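PDB 5EJR: myosin-I heavy chain from Dictyostelium discoideum, which works as an actin-based motor with ATPase activity in the early steps of phagocytosis and adhesion, seen here as the second MyTH4-FERM domain of its tail. Local coordinates for residues Cys212-Ile217 against Asp237-Gln242; Ile250-Ile255 against Phe298-Val303; Asp208-Lys213 against Met273-Leu278; Ile318-Thr323 against Tyr404-Phe409. All blocks are in the same frame, centred on the assembly; numbering follows the deposited sequence. Where two conformers were deposited one is given.

Contact 1 of 4, residues Cys212-Ile217 against Asp237-Gln242. With EDO (1,2-ethanediol), chain C.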
# COMPACT_ATOMS: atom_id res chain seq x y z
N CYS A 212 -5.93 -11.30 -0.70
CA CYS A 212 -6.32 -9.97 -0.28
C CYS A 212 -7.67 -9.66 -0.95
O CYS A 212 -7.85 -9.97 -2.12
CB CYS A 212 -5.26 -8.93 -0.66
SG CYS A 212 -5.61 -7.27 -0.02
N LYS A 213 -8.60 -9.08 -0.18
CA LYS A 213 -9.94 -8.70 -0.61
C LYS A 213 -9.86 -7.36 -1.35
O LYS A 213 -9.33 -6.38 -0.79
CB LYS A 213 -10.84 -8.55 0.64
CG LYS A 213 -12.17 -9.29 0.55
CD LYS A 213 -13.16 -8.74 1.58
CE LYS A 213 -14.48 -9.46 1.55
NZ LYS A 213 -15.37 -8.98 2.65
N ILE A 214 -10.33 -7.32 -2.61
CA ILE A 214 -10.35 -6.10 -3.44
C ILE A 214 -11.77 -5.79 -3.92
O ILE A 214 -12.41 -6.62 -4.57
CB ILE A 214 -9.33 -6.10 -4.61
CG1 ILE A 214 -7.93 -6.67 -4.21
CG2 ILE A 214 -9.22 -4.70 -5.26
CD1 ILE A 214 -7.11 -5.88 -3.20
N ARG A 215 -12.25 -4.57 -3.62
CA ARG A 215 -13.58 -4.14 -4.00
C ARG A 215 -13.60 -3.48 -5.37
O ARG A 215 -12.58 -2.95 -5.83
CB ARG A 215 -14.18 -3.19 -2.96
CG ARG A 215 -14.24 -3.80 -1.56
CD ARG A 215 -15.24 -3.08 -0.70
NE ARG A 215 -14.85 -3.11 0.71
CZ ARG A 215 -15.49 -2.45 1.67
NH1 ARG A 215 -16.57 -1.73 1.40
NH2 ARG A 215 -15.06 -2.52 2.93
N PHE A 216 -14.76 -3.53 -6.03
CA PHE A 216 -15.00 -2.87 -7.31
C PHE A 216 -16.07 -1.83 -7.03
O PHE A 216 -16.67 -1.84 -5.96
CB PHE A 216 -15.44 -3.86 -8.40
CG PHE A 216 -14.29 -4.66 -8.95
CD1 PHE A 216 -13.79 -5.76 -8.26
CD2 PHE A 216 -13.72 -4.34 -10.18
CE1 PHE A 216 -12.69 -6.49 -8.76
CE2 PHE A 216 -12.63 -5.08 -10.68
CZ PHE A 216 -12.12 -6.14 -9.96
N ILE A 217 -16.30 -0.92 -7.98
CA ILE A 217 -17.26 0.18 -7.88
C ILE A 217 -18.72 -0.30 -7.62
O ILE A 217 -19.49 0.43 -6.99
CB ILE A 217 -17.13 1.10 -9.14
CG1 ILE A 217 -17.86 2.47 -8.96
CG2 ILE A 217 -17.56 0.39 -10.42
CD1 ILE A 217 -17.06 3.51 -8.20
N ASP A 237 -3.72 -6.37 -11.89
CA ASP A 237 -3.77 -7.28 -13.04
C ASP A 237 -4.58 -8.55 -12.79
O ASP A 237 -5.43 -8.91 -13.61
CB ASP A 237 -2.35 -7.62 -13.50
CG ASP A 237 -1.67 -6.49 -14.23
OD1 ASP A 237 -2.19 -5.35 -14.19
OD2 ASP A 237 -0.60 -6.74 -14.84
N THR A 238 -4.36 -9.18 -11.62
CA THR A 238 -5.06 -10.42 -11.27
C THR A 238 -6.54 -10.18 -10.99
O THR A 238 -7.36 -10.88 -11.59
CB THR A 238 -4.34 -11.18 -10.11
OG1 THR A 238 -4.54 -10.50 -8.86
CG2 THR A 238 -2.85 -11.38 -10.36
N VAL A 239 -6.91 -9.20 -10.14
CA VAL A 239 -8.35 -8.99 -9.87
C VAL A 239 -9.11 -8.57 -11.11
O VAL A 239 -10.27 -8.92 -11.24
CB VAL A 239 -8.73 -8.08 -8.69
CG1 VAL A 239 -8.53 -8.77 -7.36
CG2 VAL A 239 -8.07 -6.70 -8.76
N CYS A 240 -8.47 -7.79 -12.00
CA CYS A 240 -9.11 -7.33 -13.23
C CYS A 240 -9.38 -8.49 -14.18
O CYS A 240 -10.45 -8.53 -14.76
CB CYS A 240 -8.33 -6.20 -13.87
SG CYS A 240 -8.50 -4.62 -12.98
N ARG A 241 -8.43 -9.46 -14.27
CA ARG A 241 -8.58 -10.69 -15.05
C ARG A 241 -9.71 -11.55 -14.47
O ARG A 241 -10.53 -12.06 -15.24
CB ARG A 241 -7.28 -11.50 -15.07
CG ARG A 241 -6.37 -11.18 -16.23
CD ARG A 241 -4.97 -11.76 -16.04
NE ARG A 241 -4.01 -11.20 -17.00
CZ ARG A 241 -3.43 -10.00 -16.88
NH1 ARG A 241 -3.71 -9.21 -15.86
NH2 ARG A 241 -2.57 -9.58 -17.81
N GLN A 242 -9.79 -11.67 -13.13
CA GLN A 242 -10.85 -12.40 -12.43
C GLN A 242 -12.23 -11.79 -12.72
O GLN A 242 -13.20 -12.52 -12.95
CB GLN A 242 -10.61 -12.39 -10.92
CG GLN A 242 -9.62 -13.45 -10.45
CD GLN A 242 -9.49 -13.44 -8.96
OE1 GLN A 242 -10.39 -13.87 -8.22
NE2 GLN A 242 -8.37 -12.93 -8.48
C1 EDO C . -8.62 -4.26 1.55
O1 EDO C . -9.85 -4.28 0.82
C2 EDO C . -8.49 -5.44 2.55
O2 EDO C . -7.14 -5.91 2.53
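Val239, on helix 232-243, is wedged between Ile214 and Phe216, two residues apart on the strand 211-215 side of the contact. Its CG1 lies 3.8 Å from Ile214 CG1, and the two side chains cross at about a right angle. On Val239, CG1 stands anti to the carbonyl carbon (chi1 -75°), which leaves CG2 between the backbone N and the carbonyl carbon; this second methyl reaches Ile214 CG2 more loosely, at 4.2 Å. Phe216 enters with its far end: CZ comes within 3.6 Å of Val239 O and 4.1 Å of Val239 CB, and the carbonyl oxygen sits at the ring edge, close to the ring plane. Phe292 and Val294 of strand 290-296 close in on Ile214, and the Phe216 ring stacks with Tyr243. Away from this packing, both segments turn polar. Lys213 points away from the helix, and its carbonyl O accepts a 2.7 Å hydrogen bond from O1 of an ethanediol molecule, probably from the crystallisation liquor. On the helix, Arg241 is exposed and turns back to bond Asp237 O through NH1. Strand and helix belong to the ubiquitin-like lobe of the FERM domain, and the chemistry between them is that of a hydrophobic core: aliphatic branches and a ring edge join the two elements, and no charged side chain of the two segments takes part in the packing.

Contact 2 of 4, residues Ile250-Ile255 against Phe298-Val303; sequences IKMFGI and FFLDDV. With EDO (1,2-ethanediol), chain B.
Met252, just before strand 253-259, meets Phe298, in the loop after strand 290-296, beside the antiparallel sheet of the ubiquitin-like FERM lobe. Phe298 N donates to Met252 O at 2.9 Å with an N-H...O angle of 165°. With the Met252-Arg297 and Gly254-Arg295 backbone bonds, this carries the antiparallel pairing of 253-259 and 290-296 outward. Two side-chain conformations shape the rest. Met252 leaves with CG anti to its carbonyl carbon (chi1 -54°) and bends again at chi2 (-55°), which brings SD within 4.1 Å of Phe298 CB and carries CE on to the next apolar partner, Leu300. Phe298 has its CG beside the backbone N, a setting that turns the ring edge to the backbone of Lys251, with CD2 3.5 Å from Lys251 O and the oxygen near the ring plane. Phe503 and Tyr504 of helix 494-505 pack on this ring, so the contact lies against the C-terminal helix of the chain. Farther along, an ethanediol molecule bridges Asp301 O and Val303 N. At the outer end of the methionine, Met252 and Leu300 cross at about a right angle, with CE of Met252 3.8 Å from CD1 of Leu300.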
# COMPACT_ATOMS: atom_id res chain seq x y z
N ILE A 250 -6.84 -3.79 -19.08
CA ILE A 250 -6.31 -3.93 -17.73
C ILE A 250 -5.36 -2.78 -17.35
O ILE A 250 -5.44 -2.28 -16.21
CB ILE A 250 -5.70 -5.35 -17.54
CG1 ILE A 250 -6.87 -6.35 -17.34
CG2 ILE A 250 -4.75 -5.40 -16.33
CD1 ILE A 250 -6.55 -7.80 -17.38
N LYS A 251 -4.56 -2.30 -18.30
CA LYS A 251 -3.64 -1.19 -18.05
C LYS A 251 -4.34 0.12 -17.69
O LYS A 251 -3.67 1.02 -17.22
CB LYS A 251 -2.68 -0.96 -19.23
CG LYS A 251 -3.35 -0.46 -20.51
CD LYS A 251 -2.35 -0.25 -21.67
CE LYS A 251 -1.71 -1.53 -22.19
NZ LYS A 251 -2.65 -2.38 -22.95
N MET A 252 -5.64 0.26 -17.98
CA MET A 252 -6.38 1.49 -17.75
C MET A 252 -6.84 1.56 -16.33
O MET A 252 -7.36 2.59 -15.90
CB MET A 252 -7.65 1.57 -18.67
CG MET A 252 -7.36 1.40 -20.17
SD MET A 252 -6.11 2.59 -20.71
CE MET A 252 -5.74 1.93 -22.37
N PHE A 253 -6.72 0.45 -15.60
CA PHE A 253 -7.19 0.33 -14.24
C PHE A 253 -6.09 0.46 -13.22
O PHE A 253 -4.92 0.21 -13.50
CB PHE A 253 -7.98 -1.00 -14.08
CG PHE A 253 -9.34 -0.99 -14.74
CD1 PHE A 253 -9.47 -1.27 -16.09
CD2 PHE A 253 -10.48 -0.66 -14.01
CE1 PHE A 253 -10.73 -1.21 -16.71
CE2 PHE A 253 -11.72 -0.57 -14.64
CZ PHE A 253 -11.84 -0.86 -15.99
N GLY A 254 -6.49 0.91 -12.03
CA GLY A 254 -5.59 1.08 -10.91
C GLY A 254 -6.34 0.81 -9.62
O GLY A 254 -7.50 0.42 -9.66
N ILE A 255 -5.69 1.08 -8.49
CA ILE A 255 -6.26 0.88 -7.17
C ILE A 255 -6.13 2.12 -6.31
O ILE A 255 -5.13 2.83 -6.40
CB ILE A 255 -5.60 -0.38 -6.52
CG1 ILE A 255 -6.16 -1.66 -7.20
CG2 ILE A 255 -5.77 -0.41 -4.97
CD1 ILE A 255 -5.68 -2.97 -6.67
N PHE A 298 -7.17 5.46 -16.18
CA PHE A 298 -6.79 6.20 -17.37
C PHE A 298 -7.88 6.26 -18.45
O PHE A 298 -8.57 5.29 -18.70
CB PHE A 298 -5.50 5.62 -17.95
CG PHE A 298 -4.36 5.63 -16.95
CD1 PHE A 298 -3.72 6.82 -16.61
CD2 PHE A 298 -3.88 4.44 -16.41
CE1 PHE A 298 -2.64 6.82 -15.71
CE2 PHE A 298 -2.78 4.44 -15.53
CZ PHE A 298 -2.18 5.63 -15.17
N PHE A 299 -7.98 7.43 -19.08
CA PHE A 299 -8.97 7.72 -20.12
C PHE A 299 -8.22 8.32 -21.27
O PHE A 299 -7.82 9.48 -21.19
CB PHE A 299 -10.04 8.70 -19.57
CG PHE A 299 -10.94 8.08 -18.53
CD1 PHE A 299 -10.55 8.02 -17.20
CD2 PHE A 299 -12.18 7.56 -18.89
CE1 PHE A 299 -11.38 7.42 -16.24
CE2 PHE A 299 -13.02 6.97 -17.94
CZ PHE A 299 -12.62 6.90 -16.62
N LEU A 300 -7.96 7.51 -22.30
CA LEU A 300 -7.17 7.90 -23.49
C LEU A 300 -8.00 8.33 -24.67
O LEU A 300 -7.49 9.01 -25.56
CB LEU A 300 -6.23 6.73 -23.90
CG LEU A 300 -5.05 6.47 -22.92
CD1 LEU A 300 -4.18 5.29 -23.40
CD2 LEU A 300 -4.15 7.71 -22.81
N ASP A 301 -9.26 7.92 -24.71
CA ASP A 301 -10.16 8.25 -25.82
C ASP A 301 -10.85 9.59 -25.62
O ASP A 301 -10.96 10.04 -24.48
CB ASP A 301 -11.14 7.10 -26.10
CG ASP A 301 -10.38 5.79 -26.34
OD1 ASP A 301 -9.41 5.81 -27.13
OD2 ASP A 301 -10.66 4.81 -25.61
N ASP A 302 -11.23 10.26 -26.70
CA ASP A 302 -11.85 11.59 -26.61
C ASP A 302 -13.34 11.47 -26.28
O ASP A 302 -14.12 11.05 -27.11
CB ASP A 302 -11.61 12.40 -27.91
CG ASP A 302 -12.07 13.86 -27.89
OD1 ASP A 302 -12.66 14.30 -26.88
OD2 ASP A 302 -11.84 14.57 -28.90
N VAL A 303 -13.72 11.84 -25.05
CA VAL A 303 -15.12 11.81 -24.59
C VAL A 303 -16.05 12.67 -25.48
O VAL A 303 -17.23 12.39 -25.58
CB VAL A 303 -15.22 12.14 -23.06
CG1 VAL A 303 -15.15 13.65 -22.76
CG2 VAL A 303 -16.46 11.50 -22.45
C1 EDO B . -11.55 13.00 -21.83
O1 EDO B . -11.80 13.10 -23.22
C2 EDO B . -11.06 11.58 -21.54
O2 EDO B . -11.99 10.65 -22.12

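Contact 3 of 4, residues Asp208-Lys213 against Met273-Leu278. With EDO (1,2-ethanediol), chain C.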
# COMPACT_ATOMS: atom_id res chain seq x y z
N ASP A 208 -2.74 -23.22 3.18
CA ASP A 208 -3.68 -22.44 2.36
C ASP A 208 -3.07 -21.18 1.74
O ASP A 208 -2.18 -20.56 2.34
CB ASP A 208 -4.96 -22.09 3.16
CG ASP A 208 -4.72 -21.58 4.57
OD1 ASP A 208 -3.62 -21.05 4.84
OD2 ASP A 208 -5.65 -21.69 5.41
N ILE A 209 -3.54 -20.81 0.54
CA ILE A 209 -3.06 -19.65 -0.22
C ILE A 209 -3.54 -18.33 0.37
O ILE A 209 -4.74 -18.13 0.56
CB ILE A 209 -3.36 -19.77 -1.75
CG1 ILE A 209 -2.92 -18.51 -2.56
CG2 ILE A 209 -4.84 -20.12 -2.04
CD1 ILE A 209 -1.43 -18.46 -2.99
N SER A 210 -2.59 -17.41 0.62
CA SER A 210 -2.88 -16.08 1.13
C SER A 210 -3.59 -15.23 0.04
O SER A 210 -3.18 -15.25 -1.12
CB SER A 210 -1.60 -15.39 1.58
OG SER A 210 -1.09 -16.02 2.75
N THR A 211 -4.66 -14.53 0.42
CA THR A 211 -5.42 -13.68 -0.50
C THR A 211 -5.69 -12.32 0.14
O THR A 211 -5.74 -12.21 1.36
CB THR A 211 -6.78 -14.30 -0.91
OG1 THR A 211 -7.66 -14.34 0.22
CG2 THR A 211 -6.66 -15.67 -1.60
N CYS A 212 -5.93 -11.30 -0.70
CA CYS A 212 -6.32 -9.97 -0.28
C CYS A 212 -7.67 -9.66 -0.95
O CYS A 212 -7.85 -9.97 -2.12
CB CYS A 212 -5.26 -8.93 -0.66
SG CYS A 212 -5.61 -7.27 -0.02
N LYS A 213 -8.60 -9.08 -0.18
CA LYS A 213 -9.94 -8.70 -0.61
C LYS A 213 -9.86 -7.36 -1.35
O LYS A 213 -9.33 -6.38 -0.79
CB LYS A 213 -10.84 -8.55 0.64
CG LYS A 213 -12.17 -9.29 0.55
CD LYS A 213 -13.16 -8.74 1.58
CE LYS A 213 -14.48 -9.46 1.55
NZ LYS A 213 -15.37 -8.98 2.65
N MET A 273 4.55 -2.13 -2.70
CA MET A 273 4.36 -3.50 -2.24
C MET A 273 3.07 -3.47 -1.49
O MET A 273 2.91 -2.63 -0.61
CB MET A 273 5.48 -3.91 -1.25
CG MET A 273 6.83 -3.95 -1.87
SD MET A 273 6.78 -4.76 -3.47
CE MET A 273 8.26 -5.63 -3.40
N ILE A 274 2.13 -4.37 -1.83
CA ILE A 274 0.82 -4.40 -1.13
C ILE A 274 0.97 -4.55 0.39
O ILE A 274 0.29 -3.85 1.14
CB ILE A 274 -0.19 -5.43 -1.73
CG1 ILE A 274 -1.52 -5.44 -0.92
CG2 ILE A 274 0.42 -6.83 -1.87
CD1 ILE A 274 -2.71 -6.00 -1.65
N TYR A 275 1.93 -5.39 0.84
CA TYR A 275 2.15 -5.57 2.28
C TYR A 275 2.72 -4.32 2.96
O TYR A 275 2.37 -4.06 4.11
CB TYR A 275 2.99 -6.83 2.55
CG TYR A 275 2.17 -8.11 2.56
CD1 TYR A 275 0.99 -8.20 3.30
CD2 TYR A 275 2.59 -9.24 1.87
CE1 TYR A 275 0.24 -9.38 3.33
CE2 TYR A 275 1.86 -10.42 1.90
CZ TYR A 275 0.69 -10.49 2.63
OH TYR A 275 -0.05 -11.65 2.65
N ASP A 276 3.52 -3.50 2.22
CA ASP A 276 4.02 -2.22 2.77
C ASP A 276 2.86 -1.25 2.99
O ASP A 276 2.85 -0.53 3.98
CB ASP A 276 5.11 -1.60 1.88
CG ASP A 276 6.46 -2.28 1.94
OD1 ASP A 276 6.72 -3.02 2.92
OD2 ASP A 276 7.29 -2.04 1.02
N VAL A 277 1.86 -1.28 2.08
CA VAL A 277 0.66 -0.46 2.17
C VAL A 277 -0.16 -0.90 3.39
O VAL A 277 -0.64 -0.04 4.13
CB VAL A 277 -0.22 -0.48 0.87
CG1 VAL A 277 -1.45 0.40 1.02
CG2 VAL A 277 0.58 -0.10 -0.37
N LEU A 278 -0.34 -2.22 3.58
CA LEU A 278 -1.13 -2.71 4.72
C LEU A 278 -0.53 -2.31 6.06
O LEU A 278 -1.29 -1.98 6.98
CB LEU A 278 -1.40 -4.22 4.65
CG LEU A 278 -2.33 -4.66 3.52
CD1 LEU A 278 -2.21 -6.17 3.28
CD2 LEU A 278 -3.79 -4.27 3.82
C1 EDO C . -8.62 -4.26 1.55
O1 EDO C . -9.85 -4.28 0.82
C2 EDO C . -8.49 -5.44 2.55
O2 EDO C . -7.14 -5.91 2.53
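Cys212, on strand 211-215, meets Ile274, in the first turn of helix 274-283, through the end of the isoleucine chain. Followed outward, Ile274 starts with a CB directed toward the strand. CG2 occupies the position between the backbone N and the carbonyl carbon, while CG1 stands anti to the backbone N (chi1 178°) and continues extended at chi2 (159°). That straight course carries the tip across the gap, and CD1 is the atom that makes the contact: it lies 3.6 Å from Cys212 SG and 4.0 Å from Cys212 CB. The cysteine sulfur, anti to its own backbone N (chi1 -174°), is thereby turned toward this methyl. SG has a second neighbour in ethanediol O2, at 3.3 Å, and the same molecule approaches Leu278 CD2 with O2 at 3.9 Å and is also hydrogen-bonded to Phe292 N. It thus sits by the strand and the helix at once, though it probably comes from the crystallisation liquor.

At the other end the touch is light. The first bond of the Tyr275 side chain does not aim at the strand, but its ring brings the hydroxyl nearer, and OH comes to 4.2 Å from Ser210 CB. Ser199 of helix 194-205 touches both of these side chains, and Ile226 and Phe292 pack around Ile274. Asp276, buried on the same helix, is held by a salt bridge to Arg188 and by the backbone N atoms of Lys189 and Met190. The arrangement is that of a second helix packing beside strand 211-215 in the ubiquitin-like (beta-grasp) lobe of a FERM domain.

Contact 4 of 4, residues Ile318-Thr323 against Tyr404-Phe409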
# COMPACT_ATOMS: atom_id res chain seq x y z
N ILE A 318 -17.27 -5.43 -20.24
CA ILE A 318 -17.05 -5.47 -18.79
C ILE A 318 -16.40 -4.15 -18.36
O ILE A 318 -16.83 -3.53 -17.37
CB ILE A 318 -16.23 -6.73 -18.35
CG1 ILE A 318 -16.96 -8.08 -18.72
CG2 ILE A 318 -15.87 -6.68 -16.88
CD1 ILE A 318 -18.44 -8.20 -18.29
N CYS A 319 -15.38 -3.72 -19.11
CA CYS A 319 -14.72 -2.45 -18.84
C CYS A 319 -15.72 -1.30 -19.03
O CYS A 319 -15.68 -0.35 -18.25
CB CYS A 319 -13.48 -2.27 -19.72
SG CYS A 319 -12.80 -0.59 -19.74
N PHE A 320 -16.59 -1.36 -20.06
CA PHE A 320 -17.55 -0.30 -20.32
C PHE A 320 -18.52 -0.20 -19.15
O PHE A 320 -18.82 0.90 -18.70
CB PHE A 320 -18.33 -0.53 -21.61
CG PHE A 320 -19.34 0.56 -21.90
CD1 PHE A 320 -18.93 1.88 -22.06
CD2 PHE A 320 -20.70 0.27 -22.01
CE1 PHE A 320 -19.87 2.90 -22.28
CE2 PHE A 320 -21.63 1.30 -22.24
CZ PHE A 320 -21.21 2.59 -22.40
N GLU A 321 -18.97 -1.34 -18.64
CA GLU A 321 -19.90 -1.40 -17.52
C GLU A 321 -19.29 -0.81 -16.23
O GLU A 321 -19.94 -0.01 -15.54
CB GLU A 321 -20.45 -2.83 -17.34
CG GLU A 321 -21.61 -2.96 -16.37
CD GLU A 321 -22.78 -2.01 -16.58
OE1 GLU A 321 -23.02 -1.59 -17.73
OE2 GLU A 321 -23.45 -1.69 -15.58
N LEU A 322 -18.03 -1.14 -15.95
CA LEU A 322 -17.33 -0.60 -14.79
C LEU A 322 -17.10 0.88 -14.94
O LEU A 322 -17.19 1.61 -13.95
CB LEU A 322 -16.02 -1.30 -14.53
CG LEU A 322 -16.11 -2.69 -13.94
CD1 LEU A 322 -14.72 -3.33 -13.93
CD2 LEU A 322 -16.72 -2.68 -12.51
N THR A 323 -16.84 1.33 -16.18
CA THR A 323 -16.65 2.75 -16.48
C THR A 323 -17.93 3.52 -16.25
O THR A 323 -17.89 4.57 -15.60
CB THR A 323 -16.11 2.94 -17.90
OG1 THR A 323 -14.88 2.22 -17.98
CG2 THR A 323 -15.85 4.42 -18.22
N TYR A 404 -26.66 2.60 -25.54
CA TYR A 404 -26.63 3.94 -26.13
C TYR A 404 -26.93 5.03 -25.11
O TYR A 404 -26.38 6.13 -25.21
CB TYR A 404 -27.52 4.03 -27.36
CG TYR A 404 -27.33 5.31 -28.13
CD1 TYR A 404 -26.22 5.49 -28.97
CD2 TYR A 404 -28.21 6.37 -27.98
CE1 TYR A 404 -26.04 6.68 -29.67
CE2 TYR A 404 -28.05 7.56 -28.69
CZ TYR A 404 -26.95 7.72 -29.51
OH TYR A 404 -26.80 8.91 -30.17
N LEU A 405 -27.79 4.73 -24.12
CA LEU A 405 -28.12 5.67 -23.05
C LEU A 405 -26.89 5.88 -22.13
O LEU A 405 -26.64 7.00 -21.68
CB LEU A 405 -29.31 5.16 -22.24
CG LEU A 405 -30.71 5.21 -22.90
CD1 LEU A 405 -31.71 4.38 -22.06
CD2 LEU A 405 -31.22 6.66 -23.08
N LYS A 406 -26.11 4.84 -21.90
CA LYS A 406 -24.91 4.92 -21.08
C LYS A 406 -23.84 5.81 -21.78
O LYS A 406 -23.24 6.67 -21.13
CB LYS A 406 -24.38 3.51 -20.72
CG LYS A 406 -25.33 2.70 -19.80
CD LYS A 406 -24.85 1.28 -19.61
CE LYS A 406 -25.91 0.41 -19.01
NZ LYS A 406 -25.43 -0.96 -18.76
N LEU A 407 -23.74 5.70 -23.12
CA LEU A 407 -22.82 6.51 -23.92
C LEU A 407 -23.25 7.96 -23.94
O LEU A 407 -22.40 8.85 -23.88
CB LEU A 407 -22.74 5.97 -25.38
CG LEU A 407 -22.08 4.60 -25.58
CD1 LEU A 407 -22.39 4.02 -26.96
CD2 LEU A 407 -20.59 4.69 -25.44
N MET A 408 -24.58 8.22 -23.99
CA MET A 408 -25.18 9.56 -23.99
C MET A 408 -24.90 10.21 -22.64
O MET A 408 -24.59 11.40 -22.58
CB MET A 408 -26.71 9.45 -24.17
CG MET A 408 -27.18 9.28 -25.59
SD MET A 408 -29.00 9.06 -25.66
CE MET A 408 -29.57 10.72 -25.25
N PHE A 409 -25.08 9.45 -21.55
CA PHE A 409 -24.82 9.95 -20.19
C PHE A 409 -23.33 10.35 -20.08
O PHE A 409 -23.03 11.46 -19.68
CB PHE A 409 -25.18 8.87 -19.16
CG PHE A 409 -24.63 9.14 -17.77
CD1 PHE A 409 -25.06 10.23 -17.03
CD2 PHE A 409 -23.63 8.33 -17.23
CE1 PHE A 409 -24.55 10.48 -15.75
CE2 PHE A 409 -23.11 8.59 -15.96
CZ PHE A 409 -23.56 9.67 -15.24
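The Phe320 ring, reaching out from helix 317-332, carries the apolar part of the contact with helix 402-416. Its CE1 and CZ both lie 3.7 Å from Leu407 CD2, and CZ is equally far from Lys406 CB; both partners approach the ring obliquely. CG anti to the backbone N sends the ring straight out from its helix, and the Phe320 and Leu407 side chains cross at about a right angle. Trp313 and Thr314 of the short helix 311-314 also touch the ring.

The other flat group is the carboxylate of Glu321. The side chain bends at chi2 (51°), bringing OE1 to 2.7 Å from Lys406 NZ in a salt bridge; the ammonium meets OE1 on the syn side, 25° out of the carboxylate plane, while OE2 stays 3.8 Å from NZ. Lys406 is extended beyond CG, so one side chain serves both parts: its CB packs on the phenylalanine and its end reaches the glutamate.

The axes of segments 318-323 and 404-409 approach to 11.3 Å and their directions differ by 49°, a wide separation filled by these long side chains. Both helices belong to the helical central lobe of the FERM domain. The pairing therefore joins a buried aromatic-aliphatic patch to a partly exposed ion pair beside it, in which a single carboxylate oxygen takes the lysine and the charges probably offset one another.

In the fold
All four contacts lie in the FERM portion of this MyTH4-FERM tail piece. Contacts 1 and 3 start from the same stretch, sharing Cys212 and Lys213, and pack helices 232-243 and 274-283 against strand 211-215 within the ubiquitin-like lobe, about 12 Å apart between centres. Contact 2, centred about 16 Å from contact 1, follows it along the chain and alternates with contact 3; Ile250 and Phe253 pack on helix 232-243. Contact 4 comes last, in the helical lobe, about 14 Å from contact 2 and 31 Å from contact 3 between centres. Leu322 touches Phe216 and Phe253, and Cys319 also meets Phe253, so helix 317-332 links the two lobes through apolar contacts.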